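Local coordinates for DUF416 domain-containing protein (Shewanella baltica, PDB 2Q9R) that is of unknown function but folds as an all-helical DUF416 family member, forms a two-chain assembly and binds benzoic acid in the crystal, at residues 21-26 against 160-165; 27-32 against 186-191; 42-47 against 85-90. One frame throughout, in Å; residues are numbered along the deposited sequence. Where two conformers were deposited one is given.

Interaction 1: 21-26 against 160-165; sequences QLFATA and ELQNSL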
ATOM      1  N   GLN A  21      15.326   1.896 -22.516  1.00 40.60           N
ATOM      2  CA  GLN A  21      14.003   1.858 -23.133  1.00 42.43           C
ATOM      3  C   GLN A  21      13.175   0.718 -22.578  1.00 41.41           C
ATOM      4  O   GLN A  21      11.970   0.888 -22.251  1.00 41.47           O
ATOM      5  CB  GLN A  21      14.175   1.714 -24.632  1.00 40.79           C
ATOM      6  CG  GLN A  21      12.907   1.910 -25.445  1.00 39.75           C
ATOM      7  CD  GLN A  21      13.185   1.899 -26.953  1.00 43.98           C
ATOM      8  OE1 GLN A  21      14.268   2.248 -27.391  1.00 53.58           O
ATOM      9  NE2 GLN A  21      12.210   1.465 -27.730  1.00 45.67           N
ATOM     10  N   LEU A  22      13.809  -0.446 -22.418  1.00 41.51           N
ATOM     11  CA  LEU A  22      13.142  -1.583 -21.757  1.00 39.83           C
ATOM     12  C   LEU A  22      12.704  -1.256 -20.322  1.00 39.39           C
ATOM     13  O   LEU A  22      11.531  -1.505 -19.924  1.00 38.29           O
ATOM     14  CB  LEU A  22      14.056  -2.830 -21.777  1.00 41.94           C
ATOM     15  CG  LEU A  22      13.607  -4.106 -21.039  1.00 43.18           C
ATOM     16  CD1 LEU A  22      12.195  -4.548 -21.488  1.00 34.98           C
ATOM     17  CD2 LEU A  22      14.624  -5.258 -21.258  1.00 35.20           C
ATOM     18  N   PHE A  23      13.655  -0.751 -19.529  1.00 41.09           N
ATOM     19  CA  PHE A  23      13.393  -0.326 -18.148  1.00 41.14           C
ATOM     20  C   PHE A  23      12.163   0.597 -18.055  1.00 41.67           C
ATOM     21  O   PHE A  23      11.245   0.391 -17.235  1.00 37.74           O
ATOM     22  CB  PHE A  23      14.672   0.365 -17.582  1.00 42.17           C
ATOM     23  CG  PHE A  23      14.521   0.882 -16.154  1.00 40.12           C
ATOM     24  CD1 PHE A  23      13.992   2.134 -15.909  1.00 40.71           C
ATOM     25  CD2 PHE A  23      14.921   0.090 -15.061  1.00 39.75           C
ATOM     26  CE1 PHE A  23      13.876   2.620 -14.610  1.00 44.76           C
ATOM     27  CE2 PHE A  23      14.772   0.550 -13.757  1.00 42.09           C
ATOM     28  CZ  PHE A  23      14.223   1.806 -13.522  1.00 36.17           C
ATOM     29  N   ALA A  24      12.181   1.646 -18.875  1.00 40.43           N
ATOM     30  CA  ALA A  24      11.122   2.672 -18.892  1.00 40.61           C
ATOM     31  C   ALA A  24       9.786   2.127 -19.428  1.00 37.85           C
ATOM     32  O   ALA A  24       8.700   2.436 -18.903  1.00 40.86           O
ATOM     33  CB  ALA A  24      11.610   3.900 -19.747  1.00 36.03           C
ATOM     34  N   THR A  25       9.843   1.266 -20.433  1.00 36.43           N
ATOM     35  CA  THR A  25       8.628   0.621 -20.949  1.00 36.85           C
ATOM     36  C   THR A  25       7.953  -0.196 -19.857  1.00 38.69           C
ATOM     37  O   THR A  25       6.757  -0.061 -19.667  1.00 40.02           O
ATOM     38  CB  THR A  25       8.933  -0.243 -22.151  1.00 37.44           C
ATOM     39  OG1 THR A  25       9.545   0.619 -23.124  1.00 34.84           O
ATOM     40  CG2 THR A  25       7.653  -0.884 -22.786  1.00 39.44           C
ATOM     41  N   ALA A  26       8.742  -1.020 -19.162  1.00 36.30           N
ATOM     42  CA  ALA A  26       8.235  -1.842 -18.052  1.00 38.89           C
ATOM     43  C   ALA A  26       7.570  -0.966 -16.951  1.00 40.51           C
ATOM     44  O   ALA A  26       6.490  -1.290 -16.426  1.00 46.43           O
ATOM     45  CB  ALA A  26       9.394  -2.690 -17.465  1.00 38.84           C
ATOM     46  N   GLU A 160      12.196  -1.364  -4.365  1.00 41.44           N
ATOM     47  CA  GLU A 160      12.557  -2.757  -4.616  1.00 47.68           C
ATOM     48  C   GLU A 160      12.260  -3.198  -6.053  1.00 46.74           C
ATOM     49  O   GLU A 160      13.098  -3.822  -6.700  1.00 40.62           O
ATOM     50  CB  GLU A 160      11.873  -3.676  -3.576  1.00 47.19           C
ATOM     51  CG  GLU A 160      12.530  -3.552  -2.186  1.00 64.85           C
ATOM     52  CD  GLU A 160      11.756  -4.262  -1.040  1.00 62.07           C
ATOM     53  OE1 GLU A 160      10.822  -5.051  -1.346  1.00 82.76           O
ATOM     54  OE2 GLU A 160      12.092  -4.005   0.148  1.00 79.02           O
ATOM     55  N   LEU A 161      11.092  -2.843  -6.575  1.00 45.32           N
ATOM     56  CA  LEU A 161      10.778  -3.175  -7.953  1.00 44.32           C
ATOM     57  C   LEU A 161      11.719  -2.457  -8.943  1.00 44.15           C
ATOM     58  O   LEU A 161      12.257  -3.084  -9.843  1.00 43.21           O
ATOM     59  CB  LEU A 161       9.297  -2.884  -8.239  1.00 44.49           C
ATOM     60  CG  LEU A 161       8.645  -3.176  -9.613  1.00 49.46           C
ATOM     61  CD1 LEU A 161       9.104  -2.188 -10.715  1.00 39.61           C
ATOM     62  CD2 LEU A 161       8.863  -4.606 -10.027  1.00 51.54           C
ATOM     63  N   GLN A 162      11.948  -1.161  -8.781  1.00 41.48           N
ATOM     64  CA  GLN A 162      12.876  -0.467  -9.688  1.00 41.34           C
ATOM     65  C   GLN A 162      14.302  -1.047  -9.620  1.00 43.24           C
ATOM     66  O   GLN A 162      14.965  -1.162 -10.640  1.00 40.74           O
ATOM     67  CB  GLN A 162      12.918   1.044  -9.417  1.00 40.16           C
ATOM     68  CG  GLN A 162      11.666   1.802  -9.828  1.00 39.18           C
ATOM     69  CD  GLN A 162      11.958   3.202 -10.249  1.00 38.81           C
ATOM     70  OE1 GLN A 162      13.009   3.469 -10.846  1.00 43.20           O
ATOM     71  NE2 GLN A 162      11.027   4.134  -9.942  1.00 39.08           N
ATOM     72  N   ASN A 163      14.763  -1.423  -8.425  1.00 42.50           N
ATOM     73  CA  ASN A 163      16.080  -2.048  -8.315  1.00 45.94           C
ATOM     74  C   ASN A 163      16.175  -3.414  -8.964  1.00 44.03           C
ATOM     75  O   ASN A 163      17.152  -3.723  -9.652  1.00 42.27           O
ATOM     76  CB  ASN A 163      16.536  -2.111  -6.842  1.00 46.03           C
ATOM     77  CG  ASN A 163      17.252  -0.848  -6.443  1.00 54.19           C
ATOM     78  OD1 ASN A 163      18.452  -0.728  -6.657  1.00 54.30           O
ATOM     79  ND2 ASN A 163      16.508   0.132  -5.932  1.00 53.01           N
ATOM     80  N   SER A 164      15.177  -4.236  -8.693  1.00 45.89           N
ATOM     81  CA  SER A 164      15.113  -5.580  -9.259  0.50 46.35           C
ATOM     82  C   SER A 164      15.015  -5.549 -10.783  1.00 44.97           C
ATOM     83  O   SER A 164      15.632  -6.347 -11.467  1.00 44.97           O
ATOM     84  CB  SER A 164      13.916  -6.316  -8.686  0.50 46.64           C
ATOM     85  OG  SER A 164      14.190  -6.714  -7.360  0.50 49.27           O
ATOM     86  N   LEU A 165      14.223  -4.631 -11.299  1.00 43.46           N
ATOM     87  CA  LEU A 165      14.125  -4.419 -12.735  1.00 42.71           C
ATOM     88  C   LEU A 165      15.481  -3.992 -13.316  1.00 42.28           C
ATOM     89  O   LEU A 165      15.901  -4.461 -14.380  1.00 41.52           O
ATOM     90  CB  LEU A 165      13.081  -3.337 -13.018  1.00 41.16           C
ATOM     91  CG  LEU A 165      12.760  -2.978 -14.457  1.00 43.66           C
ATOM     92  CD1 LEU A 165      12.214  -4.210 -15.248  1.00 39.51           C
ATOM     93  CD2 LEU A 165      11.748  -1.801 -14.456  1.00 44.41           C
TER
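Phe23 and Leu165 have the nearest CA atoms, 6.8 Å apart, between segments 21-26 and 160-165, two short helical stretches that run roughly antiparallel at 149° with axes 11.0 Å apart at closest. The contact is made through side chains, one of which also touches a backbone oxygen. The phenyl group of Phe23, with CG anti to its own backbone N (chi1 179°), reaches toward helix 153-170. Leu165 lays one methyl over a face of this ring: CD2 is 4.1 Å from the Phe23 centroid, 27° off the ring normal, a CH-pi contact. The same methyl also rests on the backbone, with Leu165 CD2 3.6 Å from Phe23 O. Both methyls of Leu165, CD1 and CD2, reach Ala26 CB at 3.9 Å.

Gln162 meets the ring differently, from its edge. Its OE1 lies near the ring plane, 3.4 Å from Phe23 CZ, and its backbone O lies in that plane, 3.6 Å from Phe23 CE2. The chain bend at chi2 helps to bring the amide here, where Ser121 OG hydrogen-bonds OE1 and Glu158 OE2 takes NE2. Phe8 and Leu12 of helix 8-14 also pack on Phe23.

No hydrogen bond joins the two segments. The ring has a methyl over a face and two oxygens at its rim, where a weak electrostatic attraction to the C-H groups is probable; the buried amide, meanwhile, owes its polar pairing to residues other than the phenylalanine it touches.

Interaction 2: 27-32 against 186-191; sequences LCQRML and DIIETG
Gln29 and Ile187 slide past each other in opposite directions between two almost parallel helices of the all-helical fold, the short segments of helices 17-42 and 177-190 running at 12° with axes 9.4 Å apart at closest. Ile187 directs its CG2 methyl at the partner helix, where it meets Gln29 CG at 3.6 Å and also rests on the backbone, 3.7 Å from Arg30 N. Arg30 adds its CB, 3.9 Å from the same Ile187 methyl; the rest of this arginine runs extended away from the contact to a salt bridge with Glu158.

Ile188 crosses the end of Gln29 at a slant. The glutamine chain bends at chi2 (71°), which brings its amide alongside the isoleucine, with Gln29 NE2 3.7 Å from Ile188 CG1. This is van der Waals contact without a hydrogen bond; OE1 of the amide is hydrogen-bonded to Trp58 NE1 of helix 47-62. Aliphatic groups of Ile187 and Ile188 thus do most of the touching, and both polar side-chain ends are paired to other helices.

Gly191, with positive phi, is the first residue beyond helix 177-190. In the last helical turn Thr190 OG1 donates to Asp186 O at 2.9 Å, while Thr190 N reaches that oxygen from the opposite face of the carbonyl plane.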
ATOM      1  N   LEU A  27       8.238   0.112 -16.549  1.00 42.39           N
ATOM      2  CA  LEU A  27       7.635   1.066 -15.623  1.00 42.68           C
ATOM      3  C   LEU A  27       6.338   1.699 -16.159  1.00 40.33           C
ATOM      4  O   LEU A  27       5.422   1.934 -15.415  1.00 34.73           O
ATOM      5  CB  LEU A  27       8.638   2.170 -15.208  1.00 44.00           C
ATOM      6  CG  LEU A  27       9.800   1.759 -14.302  1.00 46.43           C
ATOM      7  CD1 LEU A  27      10.528   2.996 -13.797  1.00 41.16           C
ATOM      8  CD2 LEU A  27       9.352   0.795 -13.111  1.00 36.78           C
ATOM      9  N   CYS A  28       6.244   1.984 -17.437  1.00 39.56           N
ATOM     10  CA  CYS A  28       5.046   2.638 -17.954  1.00 43.44           C
ATOM     11  C   CYS A  28       3.896   1.671 -17.965  1.00 42.53           C
ATOM     12  O   CYS A  28       2.786   2.058 -17.710  1.00 42.83           O
ATOM     13  CB  CYS A  28       5.249   3.170 -19.358  1.00 44.83           C
ATOM     14  SG  CYS A  28       6.247   4.645 -19.440  1.00 42.71           S
ATOM     15  N   GLN A  29       4.183   0.411 -18.296  1.00 41.35           N
ATOM     16  CA  GLN A  29       3.181  -0.615 -18.293  1.00 40.15           C
ATOM     17  C   GLN A  29       2.586  -0.749 -16.890  1.00 41.94           C
ATOM     18  O   GLN A  29       1.412  -0.886 -16.754  1.00 39.40           O
ATOM     19  CB  GLN A  29       3.744  -1.957 -18.748  1.00 38.60           C
ATOM     20  CG  GLN A  29       2.748  -3.089 -18.689  1.00 43.39           C
ATOM     21  CD  GLN A  29       1.688  -2.970 -19.740  1.00 45.36           C
ATOM     22  OE1 GLN A  29       2.019  -2.793 -20.873  1.00 41.80           O
ATOM     23  NE2 GLN A  29       0.416  -3.036 -19.372  1.00 38.49           N
ATOM     24  N   ARG A  30       3.428  -0.713 -15.875  1.00 41.64           N
ATOM     25  CA  ARG A  30       3.006  -0.886 -14.502  1.00 42.38           C
ATOM     26  C   ARG A  30       2.029   0.194 -13.988  1.00 39.39           C
ATOM     27  O   ARG A  30       1.195  -0.079 -13.139  1.00 45.70           O
ATOM     28  CB  ARG A  30       4.291  -0.971 -13.646  1.00 43.75           C
ATOM     29  CG  ARG A  30       4.102  -1.167 -12.186  1.00 41.90           C
ATOM     30  CD  ARG A  30       5.405  -1.666 -11.564  1.00 41.84           C
ATOM     31  NE  ARG A  30       5.434  -1.530 -10.130  1.00 42.99           N
ATOM     32  CZ  ARG A  30       5.965  -0.503  -9.459  1.00 42.81           C
ATOM     33  NH1 ARG A  30       6.529   0.530 -10.081  1.00 38.18           N
ATOM     34  NH2 ARG A  30       5.932  -0.509  -8.145  1.00 39.63           N
HETATM   35  N   MSE A  31       2.124   1.397 -14.537  1.00 41.81           N
HETATM   36  CA  MSE A  31       1.223   2.499 -14.223  1.00 39.44           C
HETATM   37  C   MSE A  31      -0.202   2.403 -14.829  1.00 41.77           C
HETATM   38  O   MSE A  31      -1.122   3.101 -14.366  1.00 39.71           O
HETATM   39  CB  MSE A  31       1.844   3.802 -14.746  1.00 39.64           C
HETATM   40  CG  MSE A  31       3.206   4.211 -14.158  1.00 33.68           C
HETATM   41 SE   MSE A  31       3.943   5.687 -15.161  0.75 36.59          SE
HETATM   42  CE  MSE A  31       5.747   5.385 -14.819  1.00 36.09           C
ATOM     43  N   LEU A  32      -0.408   1.562 -15.847  1.00 39.22           N
ATOM     44  CA  LEU A  32      -1.685   1.547 -16.544  1.00 39.18           C
ATOM     45  C   LEU A  32      -2.960   1.454 -15.664  1.00 41.40           C
ATOM     46  O   LEU A  32      -3.959   2.121 -15.937  1.00 41.81           O
ATOM     47  CB  LEU A  32      -1.685   0.436 -17.592  1.00 41.43           C
ATOM     48  CG  LEU A  32      -2.893   0.288 -18.506  1.00 40.36           C
ATOM     49  CD1 LEU A  32      -3.165   1.618 -19.281  1.00 43.35           C
ATOM     50  CD2 LEU A  32      -2.689  -0.898 -19.490  1.00 39.12           C
ATOM     51  N   ASP A 186       5.493 -10.707 -16.657  1.00 53.68           N
ATOM     52  CA  ASP A 186       5.530 -10.520 -15.207  1.00 54.41           C
ATOM     53  C   ASP A 186       4.699  -9.313 -14.751  1.00 53.19           C
ATOM     54  O   ASP A 186       3.929  -9.441 -13.816  1.00 55.32           O
ATOM     55  CB  ASP A 186       6.970 -10.351 -14.677  1.00 55.06           C
ATOM     56  CG  ASP A 186       7.806 -11.652 -14.732  1.00 73.06           C
ATOM     57  OD1 ASP A 186       7.231 -12.770 -14.895  1.00 79.94           O
ATOM     58  OD2 ASP A 186       9.059 -11.540 -14.600  1.00 83.35           O
ATOM     59  N   ILE A 187       4.878  -8.164 -15.407  1.00 51.96           N
ATOM     60  CA  ILE A 187       4.234  -6.903 -15.000  1.00 50.70           C
ATOM     61  C   ILE A 187       2.720  -7.046 -15.197  1.00 52.85           C
ATOM     62  O   ILE A 187       1.928  -6.716 -14.317  1.00 54.86           O
ATOM     63  CB  ILE A 187       4.750  -5.681 -15.832  1.00 49.87           C
ATOM     64  CG1 ILE A 187       6.262  -5.426 -15.678  1.00 48.83           C
ATOM     65  CG2 ILE A 187       3.945  -4.403 -15.553  1.00 37.27           C
ATOM     66  CD1 ILE A 187       6.722  -5.209 -14.370  1.00 60.66           C
ATOM     67  N   ILE A 188       2.334  -7.566 -16.354  1.00 54.56           N
ATOM     68  CA  ILE A 188       0.928  -7.701 -16.730  1.00 55.87           C
ATOM     69  C   ILE A 188       0.207  -8.729 -15.896  1.00 59.23           C
ATOM     70  O   ILE A 188      -0.948  -8.506 -15.510  1.00 60.57           O
ATOM     71  CB  ILE A 188       0.770  -7.993 -18.235  1.00 57.50           C
ATOM     72  CG1 ILE A 188       1.033  -6.698 -19.020  1.00 55.83           C
ATOM     73  CG2 ILE A 188      -0.608  -8.582 -18.528  1.00 56.12           C
ATOM     74  CD1 ILE A 188       1.092  -6.832 -20.554  1.00 54.03           C
ATOM     75  N   GLU A 189       0.889  -9.810 -15.538  1.00 61.15           N
ATOM     76  CA  GLU A 189       0.277 -10.823 -14.675  1.00 62.55           C
ATOM     77  C   GLU A 189       0.132 -10.364 -13.222  1.00 60.19           C
ATOM     78  O   GLU A 189      -0.864 -10.697 -12.583  1.00 58.09           O
ATOM     79  CB  GLU A 189       1.001 -12.188 -14.764  1.00 63.34           C
ATOM     80  CG  GLU A 189       0.621 -12.981 -16.043  1.00 67.61           C
ATOM     81  CD  GLU A 189       1.399 -14.307 -16.231  1.00 68.94           C
ATOM     82  OE1 GLU A 189       2.077 -14.775 -15.281  1.00 72.76           O
ATOM     83  OE2 GLU A 189       1.330 -14.869 -17.358  1.00 81.03           O
ATOM     84  N   THR A 190       1.104  -9.624 -12.691  1.00 56.17           N
ATOM     85  CA  THR A 190       0.891  -8.985 -11.401  1.00 53.56           C
ATOM     86  C   THR A 190      -0.304  -8.018 -11.468  1.00 51.55           C
ATOM     87  O   THR A 190      -1.181  -8.067 -10.627  1.00 53.31           O
ATOM     88  CB  THR A 190       2.140  -8.258 -10.911  1.00 53.33           C
ATOM     89  OG1 THR A 190       3.254  -9.147 -10.974  1.00 51.37           O
ATOM     90  CG2 THR A 190       1.962  -7.776  -9.517  1.00 49.03           C
ATOM     91  N   GLY A 191      -0.335  -7.140 -12.462  1.00 52.68           N
ATOM     92  CA  GLY A 191      -1.436  -6.162 -12.620  1.00 51.66           C
ATOM     93  C   GLY A 191      -1.696  -5.292 -11.400  1.00 50.05           C
ATOM     94  O   GLY A 191      -2.864  -5.004 -11.071  1.00 51.48           O
TER

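Interaction 3: 42-47 against 85-90; sequences CEFGDP and ADFEAY. With SO4 (sulfate ion), chain B.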
ATOM      1  N   CYS A  42     -14.088   8.307 -12.935  1.00 45.55           N
ATOM      2  CA  CYS A  42     -14.387   9.698 -13.248  1.00 44.90           C
ATOM      3  C   CYS A  42     -14.973   9.884 -14.659  1.00 45.13           C
ATOM      4  O   CYS A  42     -15.240  11.002 -15.044  1.00 41.99           O
ATOM      5  CB  CYS A  42     -13.147  10.542 -13.053  1.00 43.99           C
ATOM      6  SG  CYS A  42     -12.674  10.667 -11.304  1.00 46.30           S
ATOM      7  N   GLU A  43     -15.185   8.780 -15.383  1.00 44.55           N
ATOM      8  CA  GLU A  43     -15.832   8.768 -16.707  1.00 47.26           C
ATOM      9  C   GLU A  43     -15.095   9.715 -17.646  1.00 46.29           C
ATOM     10  O   GLU A  43     -15.680  10.636 -18.201  1.00 45.36           O
ATOM     11  CB  GLU A  43     -17.315   9.102 -16.586  1.00 47.32           C
ATOM     12  CG  GLU A  43     -18.034   8.201 -15.593  1.00 51.95           C
ATOM     13  CD  GLU A  43     -19.528   8.462 -15.485  1.00 53.91           C
ATOM     14  OE1 GLU A  43     -19.939   9.393 -14.752  1.00 59.51           O
ATOM     15  OE2 GLU A  43     -20.294   7.708 -16.123  1.00 66.17           O
ATOM     16  N   PHE A  44     -13.785   9.493 -17.751  1.00 43.77           N
ATOM     17  CA  PHE A  44     -12.911  10.281 -18.595  1.00 43.79           C
ATOM     18  C   PHE A  44     -11.990   9.385 -19.413  1.00 42.56           C
ATOM     19  O   PHE A  44     -11.407   8.447 -18.890  1.00 45.24           O
ATOM     20  CB  PHE A  44     -12.043  11.264 -17.786  1.00 43.31           C
ATOM     21  CG  PHE A  44     -11.094  12.054 -18.659  1.00 41.02           C
ATOM     22  CD1 PHE A  44     -11.502  13.242 -19.236  1.00 39.48           C
ATOM     23  CD2 PHE A  44      -9.829  11.545 -18.983  1.00 42.67           C
ATOM     24  CE1 PHE A  44     -10.652  13.929 -20.092  1.00 47.48           C
ATOM     25  CE2 PHE A  44      -8.984  12.219 -19.846  1.00 37.99           C
ATOM     26  CZ  PHE A  44      -9.391  13.418 -20.391  1.00 45.39           C
ATOM     27  N   GLY A  45     -11.864   9.695 -20.698  1.00 42.38           N
ATOM     28  CA  GLY A  45     -10.764   9.202 -21.519  1.00 41.86           C
ATOM     29  C   GLY A  45     -10.962   7.789 -21.998  1.00 42.14           C
ATOM     30  O   GLY A  45     -11.965   7.137 -21.703  1.00 43.73           O
ATOM     31  N   ASP A  46      -9.981   7.303 -22.725  1.00 41.04           N
ATOM     32  CA  ASP A  46     -10.043   5.975 -23.290  1.00 43.96           C
ATOM     33  C   ASP A  46      -8.731   5.210 -23.038  1.00 42.62           C
ATOM     34  O   ASP A  46      -7.734   5.440 -23.741  1.00 41.65           O
ATOM     35  CB  ASP A  46     -10.289   6.096 -24.804  1.00 43.34           C
ATOM     36  CG  ASP A  46     -10.348   4.748 -25.479  1.00 44.69           C
ATOM     37  OD1 ASP A  46     -10.373   3.690 -24.810  1.00 44.72           O
ATOM     38  OD2 ASP A  46     -10.430   4.750 -26.699  1.00 48.18           O
ATOM     39  N   PRO A  47      -8.730   4.295 -22.059  1.00 44.00           N
ATOM     40  CA  PRO A  47      -7.513   3.526 -21.716  1.00 44.65           C
ATOM     41  C   PRO A  47      -6.865   2.740 -22.856  1.00 46.57           C
ATOM     42  O   PRO A  47      -5.649   2.515 -22.832  1.00 46.24           O
ATOM     43  CB  PRO A  47      -7.999   2.594 -20.592  1.00 47.87           C
ATOM     44  CG  PRO A  47      -9.121   3.347 -19.962  1.00 46.12           C
ATOM     45  CD  PRO A  47      -9.842   3.962 -21.152  1.00 44.37           C
ATOM     46  N   ALA A  85      -7.661  20.630 -13.006  1.00 40.72           N
ATOM     47  CA  ALA A  85      -8.733  21.579 -12.723  1.00 41.04           C
ATOM     48  C   ALA A  85     -10.127  20.969 -12.892  1.00 44.33           C
ATOM     49  O   ALA A  85     -11.107  21.461 -12.308  1.00 44.66           O
ATOM     50  CB  ALA A  85      -8.604  22.794 -13.607  1.00 38.40           C
ATOM     51  N   ASP A  86     -10.235  19.912 -13.694  1.00 43.40           N
ATOM     52  CA  ASP A  86     -11.562  19.420 -14.066  1.00 45.00           C
ATOM     53  C   ASP A  86     -12.092  18.336 -13.143  1.00 45.20           C
ATOM     54  O   ASP A  86     -13.244  17.925 -13.309  1.00 42.41           O
ATOM     55  CB  ASP A  86     -11.550  18.899 -15.499  1.00 43.91           C
ATOM     56  CG  ASP A  86     -11.437  19.996 -16.508  1.00 43.82           C
ATOM     57  OD1 ASP A  86     -11.963  21.099 -16.249  1.00 47.02           O
ATOM     58  OD2 ASP A  86     -10.834  19.738 -17.584  1.00 47.08           O
ATOM     59  N   PHE A  87     -11.262  17.885 -12.191  1.00 44.68           N
ATOM     60  CA  PHE A  87     -11.606  16.759 -11.302  1.00 45.05           C
ATOM     61  C   PHE A  87     -11.283  17.032  -9.855  1.00 44.32           C
ATOM     62  O   PHE A  87     -10.211  17.513  -9.564  1.00 45.77           O
ATOM     63  CB  PHE A  87     -10.861  15.492 -11.747  1.00 43.08           C
ATOM     64  CG  PHE A  87     -11.205  15.087 -13.137  1.00 42.99           C
ATOM     65  CD1 PHE A  87     -12.320  14.292 -13.376  1.00 42.95           C
ATOM     66  CD2 PHE A  87     -10.480  15.569 -14.211  1.00 46.41           C
ATOM     67  CE1 PHE A  87     -12.693  13.967 -14.649  1.00 39.27           C
ATOM     68  CE2 PHE A  87     -10.853  15.248 -15.512  1.00 45.56           C
ATOM     69  CZ  PHE A  87     -11.961  14.433 -15.728  1.00 47.49           C
ATOM     70  N   GLU A  88     -12.216  16.721  -8.954  1.00 44.76           N
ATOM     71  CA  GLU A  88     -11.944  16.760  -7.513  1.00 46.41           C
ATOM     72  C   GLU A  88     -11.247  15.490  -7.017  1.00 43.22           C
ATOM     73  O   GLU A  88     -10.526  15.525  -6.030  1.00 40.96           O
ATOM     74  CB  GLU A  88     -13.227  16.899  -6.718  1.00 50.28           C
ATOM     75  CG  GLU A  88     -13.923  18.251  -6.864  1.00 60.82           C
ATOM     76  CD  GLU A  88     -15.040  18.422  -5.842  1.00 73.62           C
ATOM     77  OE1 GLU A  88     -14.983  17.760  -4.773  1.00 83.23           O
ATOM     78  OE2 GLU A  88     -15.970  19.212  -6.110  1.00 74.11           O
ATOM     79  N   ALA A  89     -11.504  14.371  -7.672  1.00 42.51           N
ATOM     80  CA  ALA A  89     -10.902  13.094  -7.281  1.00 43.91           C
ATOM     81  C   ALA A  89      -9.379  13.147  -7.410  1.00 43.80           C
ATOM     82  O   ALA A  89      -8.863  13.719  -8.358  1.00 47.59           O
ATOM     83  CB  ALA A  89     -11.487  11.962  -8.094  1.00 39.66           C
ATOM     84  N   TYR A  90      -8.675  12.547  -6.444  1.00 45.36           N
ATOM     85  CA  TYR A  90      -7.214  12.519  -6.424  1.00 46.07           C
ATOM     86  C   TYR A  90      -6.654  11.774  -7.668  1.00 45.16           C
ATOM     87  O   TYR A  90      -5.566  12.108  -8.164  1.00 41.91           O
ATOM     88  CB  TYR A  90      -6.642  11.876  -5.119  1.00 47.34           C
ATOM     89  CG  TYR A  90      -5.130  11.914  -5.132  1.00 42.85           C
ATOM     90  CD1 TYR A  90      -4.443  13.085  -4.829  1.00 48.51           C
ATOM     91  CD2 TYR A  90      -4.398  10.817  -5.559  1.00 46.84           C
ATOM     92  CE1 TYR A  90      -3.061  13.156  -4.894  1.00 45.86           C
ATOM     93  CE2 TYR A  90      -3.015  10.870  -5.639  1.00 41.84           C
ATOM     94  CZ  TYR A  90      -2.348  12.048  -5.333  1.00 42.90           C
ATOM     95  OH  TYR A  90      -0.970  12.085  -5.406  1.00 46.56           O
TER
HETATM   96  S   SO4 B 200     -14.872  14.165  -9.792  1.00 71.94           S
HETATM   97  O1  SO4 B 200     -15.939  15.137  -9.549  1.00 80.77           O
HETATM   98  O2  SO4 B 200     -15.166  13.494 -11.058  1.00 74.94           O
HETATM   99  O3  SO4 B 200     -13.569  14.785  -9.914  1.00 74.62           O
HETATM  100  O4  SO4 B 200     -14.854  13.243  -8.645  1.00 80.58           O
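Phe44 and Phe87 form the aromatic part of this contact between two loops, an offset edge-to-face pair with centroids 5.7 Å apart and planes at 81°. Phe87 supplies the edge: its CZ approaches the Phe44 ring, 3.7 Å from Phe44 CD1. A first torsion of 178° swings the Phe44 ring so that it receives this edge. Phe87 makes a further edge-to-face pair with Phe38 of helix 17-42.

Sulfur and aliphatic contacts come from Cys42. Its CB touches Phe87 CE1 at 3.8 Å, and its SG lies 5.3 Å from the Phe87 centroid in an oblique sulfur-aromatic contact. The same SG meets Ala89 CB at 3.7 Å, spanning the two partners.

No hydrogen bond joins the two segments; backbone N-H groups of segment 85-90 bind a sulfate ion, probably from the crystallisation liquor. Ala89 N donates to sulfate O3 over 3.1 Å in a nearly straight bond (169°). A second, weak bond from Glu88 N to the same oxygen is bent and very short, and so doubtful. Sulfate O3 also lies near the plane of the Phe87 ring, at its edge.

Segment 42-47 turns the chain from helix 17-42 into helix 47-62, which Asp46 starts as N-cap, its OD1 bonded to Ala48 N. Ser39 OG, from the preceding helix, hydrogen-bonds Phe44 O. Segment 85-90 leads from helix 70-79 to helix 92-111, and at its far end the second subunit arrives: Ala89 packs on Val138 of that chain, and Tyr90 makes backbone hydrogen bonds to it and packs on its Ile135.

How the interactions relate
Interactions 1 and 2 use successive turns of helix 17-42, and their centres lie 10 Å apart. They touch directly: Leu161 CG packs 3.6 Å from Arg30 NE, and Leu165 CD2 meets Leu27 CD2 at 3.8 Å. Glu158 serves both, pairing with Gln162 of one and Arg30 of the other. Interaction 3 joins loops about 27 Å from interaction 1, centre to centre, across the middle of the chain. Its centre is about 21 Å from that of interaction 2, yet their nearest atoms are only about 4 Å apart, without touching. Phe38, which pairs with Phe87, helps line the benzoic acid pocket, and the Ala89 side chain is about 6 Å from a bound benzoic acid.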